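Local coordinates for protein Epf (Streptococcus pyogenes, PDB 4ES8) that acts as a cell-surface adhesin, binding host cells through an N-terminal domain that contains a carbohydrate-binding module, at residues E150-E162 and K174-M186. Numbering follows the deposited sequence. Where two conformers were deposited one is given.
Sequences ESKYASNVKIEGE and KTISFRTLKEGPM. With NA (sodium ion), chain F.
K174 and E162 close one end of this contact with a salt bridge: NZ meets OE2 at a short 2.5 Å, on the syn side, 22° out of the carboxylate plane. The lysine is bent at chi2 (-59°), which carries its end back across the glutamate. Each partner has a second hold, OE1 of E162 on R169 and NZ of K174 on the carbonyl of E170. From here the two segments run antiparallel as edge strand 154-159 and its neighbour 172-180 in a seven-stranded sheet, consistent with the beta-sandwich fold of carbohydrate-binding modules; strand 113-123 pairs with the far side of 172-180. Backbone hydrogen bonds join S177 N to K158 O and K158 N to S177 O, both 2.9 Å, and S155 and R179 pair likewise. Between these pairs the register slips by one residue, a beta bulge at N156 and V157. There N156 O and S177 O, two acceptors that cannot bond each other, come within 3.4 Å; K158 N serves S177 O, and water 2 donates to N156 O and to S177 OG. Water 3, in turn, accepts from S177 OG and donates to K158 O and E160 OE2. On the outer edge V157 O lies 2.9 Å from the sodium ion, a long contact, as is that of water 4; water 6 sits closer.

Inward, I159 CG1 lies alongside I176 CG1 (3.9 Å), and V157 splits its branches: CG1, anti to the backbone N, goes to I176 CG2, while CG2 goes to CB of F178. A154 CB rests obliquely against CD2 of the F178 ring. Past the strand, L181 N bonds Y153 O from above the carbonyl plane, 49° out of it. The leucine side chain packs on the carbonyl side of the short, weakly bonded helix 150-153, its CD1 3.2 Å from S151 O and its CD2 against S155 CB.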
loop_
_atom_site.group_PDB
_atom_site.type_symbol
_atom_site.label_atom_id
_atom_site.label_comp_id
_atom_site.label_asym_id
_atom_site.label_seq_id
_atom_site.Cartn_x
_atom_site.Cartn_y
_atom_site.Cartn_z
ATOM N N GLU A 150 -1.151 14.122 -0.264
ATOM C CA GLU A 150 -0.778 12.829 -0.853
ATOM C C GLU A 150 0.728 12.610 -0.872
ATOM O O GLU A 150 1.181 11.504 -0.561
ATOM C CB GLU A 150 -1.318 12.746 -2.280
ATOM C CG GLU A 150 -1.016 11.440 -3.006
ATOM C CD GLU A 150 -1.648 11.397 -4.377
ATOM O OE1 GLU A 150 -1.360 12.315 -5.194
ATOM O OE2 GLU A 150 -2.424 10.441 -4.637
ATOM N N SER A 151 1.505 13.649 -1.239
ATOM C CA SER A 151 2.943 13.483 -1.378
ATOM C C SER A 151 3.671 13.265 -0.041
ATOM O O SER A 151 4.875 13.002 -0.061
ATOM C CB SER A 151 3.557 14.644 -2.145
ATOM O OG SER A 151 3.359 15.845 -1.424
ATOM N N LYS A 152 2.969 13.370 1.094
ATOM C CA LYS A 152 3.550 13.038 2.395
ATOM C C LYS A 152 3.481 11.535 2.652
ATOM O O LYS A 152 4.244 11.023 3.486
ATOM C CB LYS A 152 2.758 13.728 3.539
ATOM C CG LYS A 152 2.804 15.246 3.556
ATOM C CD LYS A 152 1.861 15.741 4.654
ATOM C CE LYS A 152 1.700 17.242 4.670
ATOM N NZ LYS A 152 0.749 17.675 5.727
ATOM N N TYR A 153 2.561 10.814 1.953
ATOM C CA TYR A 153 2.317 9.387 2.229
ATOM C C TYR A 153 2.733 8.446 1.115
ATOM O O TYR A 153 3.057 7.289 1.395
ATOM C CB TYR A 153 0.825 9.163 2.541
ATOM C CG TYR A 153 0.275 10.180 3.518
ATOM C CD1 TYR A 153 0.657 10.170 4.860
ATOM C CD2 TYR A 153 -0.586 11.185 3.094
ATOM C CE1 TYR A 153 0.170 11.116 5.758
ATOM C CE2 TYR A 153 -1.073 12.145 3.982
ATOM C CZ TYR A 153 -0.687 12.110 5.314
ATOM O OH TYR A 153 -1.174 13.043 6.199
ATOM N N ALA A 154 2.698 8.905 -0.141
ATOM C CA ALA A 154 3.002 8.045 -1.251
ATOM C C ALA A 154 3.798 8.756 -2.303
ATOM O O ALA A 154 3.630 9.969 -2.521
ATOM C CB ALA A 154 1.680 7.568 -1.867
ATOM N N SER A 155 4.664 7.984 -2.955
ATOM C CA SER A 155 5.371 8.429 -4.138
ATOM C C SER A 155 4.995 7.546 -5.328
ATOM O O SER A 155 4.419 6.442 -5.171
ATOM C CB SER A 155 6.879 8.405 -3.925
ATOM O OG SER A 155 7.327 7.066 -3.836
ATOM N N ASN A 156 5.305 8.041 -6.543
ATOM C CA ASN A 156 5.139 7.265 -7.776
ATOM C C ASN A 156 3.694 6.785 -7.973
ATOM O O ASN A 156 3.480 5.668 -8.473
ATOM C CB ASN A 156 6.101 6.058 -7.760
ATOM C CG ASN A 156 7.541 6.450 -7.474
ATOM O OD1 ASN A 156 8.191 7.122 -8.266
ATOM N ND2 ASN A 156 8.066 6.062 -6.323
ATOM N N VAL A 157 2.699 7.613 -7.597
ATOM C CA VAL A 157 1.289 7.197 -7.773
ATOM C C VAL A 157 0.970 7.142 -9.248
ATOM O O VAL A 157 1.304 8.079 -9.997
ATOM C CB VAL A 157 0.316 8.128 -7.031
ATOM C CG1 VAL A 157 -1.137 7.668 -7.234
ATOM C CG2 VAL A 157 0.666 8.213 -5.544
ATOM N N LYS A 158 0.335 6.043 -9.684
ATOM C CA LYS A 158 0.006 5.887 -11.095
ATOM C C LYS A 158 -1.301 5.141 -11.254
ATOM O O LYS A 158 -1.439 4.025 -10.742
ATOM C CB LYS A 158 1.136 5.143 -11.851
ATOM C CG LYS A 158 0.846 4.823 -13.327
ATOM C CD LYS A 158 2.013 4.076 -13.992
ATOM C CE LYS A 158 1.739 3.690 -15.441
ATOM N NZ LYS A 158 2.919 2.993 -16.034
ATOM N N ILE A 159 -2.230 5.728 -12.008
ATOM C CA ILE A 159 -3.469 5.048 -12.387
ATOM C C ILE A 159 -3.232 4.481 -13.774
ATOM O O ILE A 159 -2.883 5.260 -14.687
ATOM C CB ILE A 159 -4.752 5.922 -12.383
ATOM C CG1 ILE A 159 -4.918 6.811 -11.115
ATOM C CG2 ILE A 159 -5.990 5.039 -12.636
ATOM C CD1 ILE A 159 -5.879 7.983 -11.370
ATOM N N GLU A 160 -3.423 3.161 -13.969
ATOM C CA GLU A 160 -3.231 2.637 -15.324
ATOM C C GLU A 160 -4.206 3.306 -16.275
ATOM O O GLU A 160 -5.421 3.329 -16.019
ATOM C CB GLU A 160 -3.407 1.098 -15.393
ATOM C CG GLU A 160 -2.347 0.349 -14.604
ATOM C CD GLU A 160 -0.932 0.552 -15.120
ATOM O OE1 GLU A 160 -0.698 0.305 -16.326
ATOM O OE2 GLU A 160 -0.069 0.994 -14.329
ATOM N N GLY A 161 -3.658 3.862 -17.366
ATOM C CA GLY A 161 -4.470 4.441 -18.439
ATOM C C GLY A 161 -5.167 5.763 -18.185
ATOM O O GLY A 161 -5.909 6.235 -19.049
ATOM N N GLU A 162 -4.998 6.345 -16.987
ATOM C CA GLU A 162 -5.689 7.597 -16.618
ATOM C C GLU A 162 -4.823 8.536 -15.829
ATOM O O GLU A 162 -3.752 8.163 -15.334
ATOM C CB GLU A 162 -6.920 7.332 -15.712
ATOM C CG GLU A 162 -7.603 6.025 -15.909
ATOM C CD GLU A 162 -9.048 5.974 -15.491
ATOM O OE1 GLU A 162 -9.428 6.552 -14.448
ATOM O OE2 GLU A 162 -9.784 5.242 -16.178
ATOM N N LYS A 174 -10.299 -0.496 -12.248
ATOM C CA LYS A 174 -9.205 0.454 -12.107
ATOM C C LYS A 174 -8.029 -0.187 -11.389
ATOM O O LYS A 174 -8.221 -1.057 -10.518
ATOM C CB LYS A 174 -9.681 1.673 -11.290
ATOM C CG LYS A 174 -10.882 2.416 -11.896
ATOM C CD LYS A 174 -10.623 2.961 -13.323
ATOM C CE LYS A 174 -11.893 3.588 -13.839
ATOM N NZ LYS A 174 -11.765 3.918 -15.293
ATOM N N THR A 175 -6.826 0.285 -11.705
ATOM C CA THR A 175 -5.597 -0.162 -11.050
ATOM C C THR A 175 -4.787 1.052 -10.692
ATOM O O THR A 175 -4.568 1.916 -11.551
ATOM C CB THR A 175 -4.785 -1.104 -11.960
ATOM O OG1 THR A 175 -5.574 -2.230 -12.361
ATOM C CG2 THR A 175 -3.477 -1.580 -11.291
ATOM N N ILE A 176 -4.336 1.132 -9.417
ATOM C CA ILE A 176 -3.508 2.238 -8.935
ATOM C C ILE A 176 -2.318 1.655 -8.232
ATOM O O ILE A 176 -2.501 0.809 -7.357
ATOM C CB ILE A 176 -4.277 3.206 -8.005
ATOM C CG1 ILE A 176 -5.520 3.795 -8.715
ATOM C CG2 ILE A 176 -3.337 4.321 -7.468
ATOM C CD1 ILE A 176 -6.451 4.647 -7.825
ATOM N N SER A 177 -1.101 2.073 -8.616
ATOM C CA SER A 177 0.087 1.568 -7.936
ATOM C C SER A 177 0.797 2.744 -7.272
ATOM O O SER A 177 0.658 3.881 -7.728
ATOM C CB SER A 177 1.010 0.834 -8.904
ATOM O OG SER A 177 1.439 1.655 -9.977
ATOM N N PHE A 178 1.512 2.476 -6.173
ATOM C CA PHE A 178 2.231 3.526 -5.470
ATOM C C PHE A 178 3.261 2.899 -4.569
ATOM O O PHE A 178 3.185 1.706 -4.261
ATOM C CB PHE A 178 1.295 4.440 -4.650
ATOM C CG PHE A 178 0.633 3.758 -3.482
ATOM C CD1 PHE A 178 -0.472 2.929 -3.670
ATOM C CD2 PHE A 178 1.123 3.922 -2.190
ATOM C CE1 PHE A 178 -1.071 2.278 -2.584
ATOM C CE2 PHE A 178 0.515 3.279 -1.105
ATOM C CZ PHE A 178 -0.581 2.466 -1.311
ATOM N N ARG A 179 4.185 3.727 -4.106
ATOM C CA ARG A 179 5.195 3.324 -3.121
ATOM C C ARG A 179 4.955 4.095 -1.831
ATOM O O ARG A 179 4.735 5.315 -1.873
ATOM C CB ARG A 179 6.615 3.624 -3.661
ATOM C CG ARG A 179 7.730 3.299 -2.681
ATOM C CD ARG A 179 9.102 3.352 -3.362
ATOM N NE ARG A 179 9.285 2.138 -4.164
ATOM C CZ ARG A 179 10.364 1.857 -4.891
ATOM N NH1 ARG A 179 11.379 2.713 -4.949
ATOM N NH2 ARG A 179 10.438 0.713 -5.558
ATOM N N THR A 180 5.010 3.417 -0.667
ATOM C CA THR A 180 4.814 4.151 0.588
ATOM C C THR A 180 6.056 4.948 1.038
ATOM O O THR A 180 7.208 4.510 0.844
ATOM C CB THR A 180 4.486 3.180 1.694
ATOM O OG1 THR A 180 5.523 2.170 1.739
ATOM C CG2 THR A 180 3.105 2.555 1.518
ATOM N N LEU A 181 5.800 6.087 1.692
ATOM C CA LEU A 181 6.855 6.925 2.286
ATOM C C LEU A 181 6.929 6.705 3.800
ATOM O O LEU A 181 7.891 7.152 4.449
ATOM C CB LEU A 181 6.608 8.423 1.969
ATOM C CG LEU A 181 6.701 8.769 0.480
ATOM C CD1 LEU A 181 6.330 10.210 0.218
ATOM C CD2 LEU A 181 8.094 8.426 -0.130
ATOM N N LYS A 182 5.888 6.082 4.378
ATOM C CA LYS A 182 5.785 5.819 5.812
ATOM C C LYS A 182 5.349 4.389 6.078
ATOM O O LYS A 182 4.831 3.738 5.178
ATOM C CB LYS A 182 4.711 6.745 6.448
ATOM C CG LYS A 182 4.931 8.249 6.290
ATOM C CD LYS A 182 3.821 9.036 6.978
ATOM C CE LYS A 182 4.116 10.520 7.007
ATOM N NZ LYS A 182 3.260 11.228 7.995
ATOM N N GLU A 183 5.510 3.942 7.325
ATOM C CA GLU A 183 4.955 2.695 7.849
ATOM C C GLU A 183 3.586 3.013 8.445
ATOM O O GLU A 183 3.424 4.064 9.081
ATOM C CB GLU A 183 5.860 2.086 8.931
ATOM C CG GLU A 183 5.269 0.823 9.546
ATOM C CD GLU A 183 6.123 0.200 10.626
ATOM O OE1 GLU A 183 7.342 0.050 10.395
ATOM O OE2 GLU A 183 5.578 -0.126 11.704
ATOM N N GLY A 184 2.649 2.087 8.340
ATOM C CA GLY A 184 1.348 2.274 8.967
ATOM C C GLY A 184 0.198 2.242 7.988
ATOM O O GLY A 184 0.402 2.232 6.765
ATOM N N PRO A 185 -1.029 2.246 8.527
ATOM C CA PRO A 185 -2.211 2.223 7.647
ATOM C C PRO A 185 -2.327 3.509 6.840
ATOM O O PRO A 185 -1.940 4.588 7.310
ATOM C CB PRO A 185 -3.395 2.106 8.626
ATOM C CG PRO A 185 -2.871 2.659 9.932
ATOM C CD PRO A 185 -1.411 2.276 9.959
ATOM N N MET A 186 -2.848 3.368 5.626
ATOM C CA MET A 186 -3.121 4.494 4.737
ATOM C C MET A 186 -4.536 4.360 4.210
ATOM O O MET A 186 -5.291 3.530 4.711
ATOM C CB MET A 186 -2.095 4.543 3.599
ATOM C CG MET A 186 -0.710 4.955 4.083
ATOM S SD MET A 186 0.469 5.122 2.746
ATOM C CE MET A 186 -0.148 6.398 1.963
HETATM NA NA NA F . 0.886 9.328 -12.586
HETATM O O HOH W 1 3.159 5.771 3.683
HETATM O O HOH W 2 3.664 3.319 -9.547
HETATM O O HOH W 3 -0.628 1.423 -11.773
HETATM O O HOH W 4 -1.724 8.201 -13.346
HETATM O O HOH W 5 -6.948 1.800 -14.248
HETATM O O HOH W 6 -0.442 10.672 -11.366
#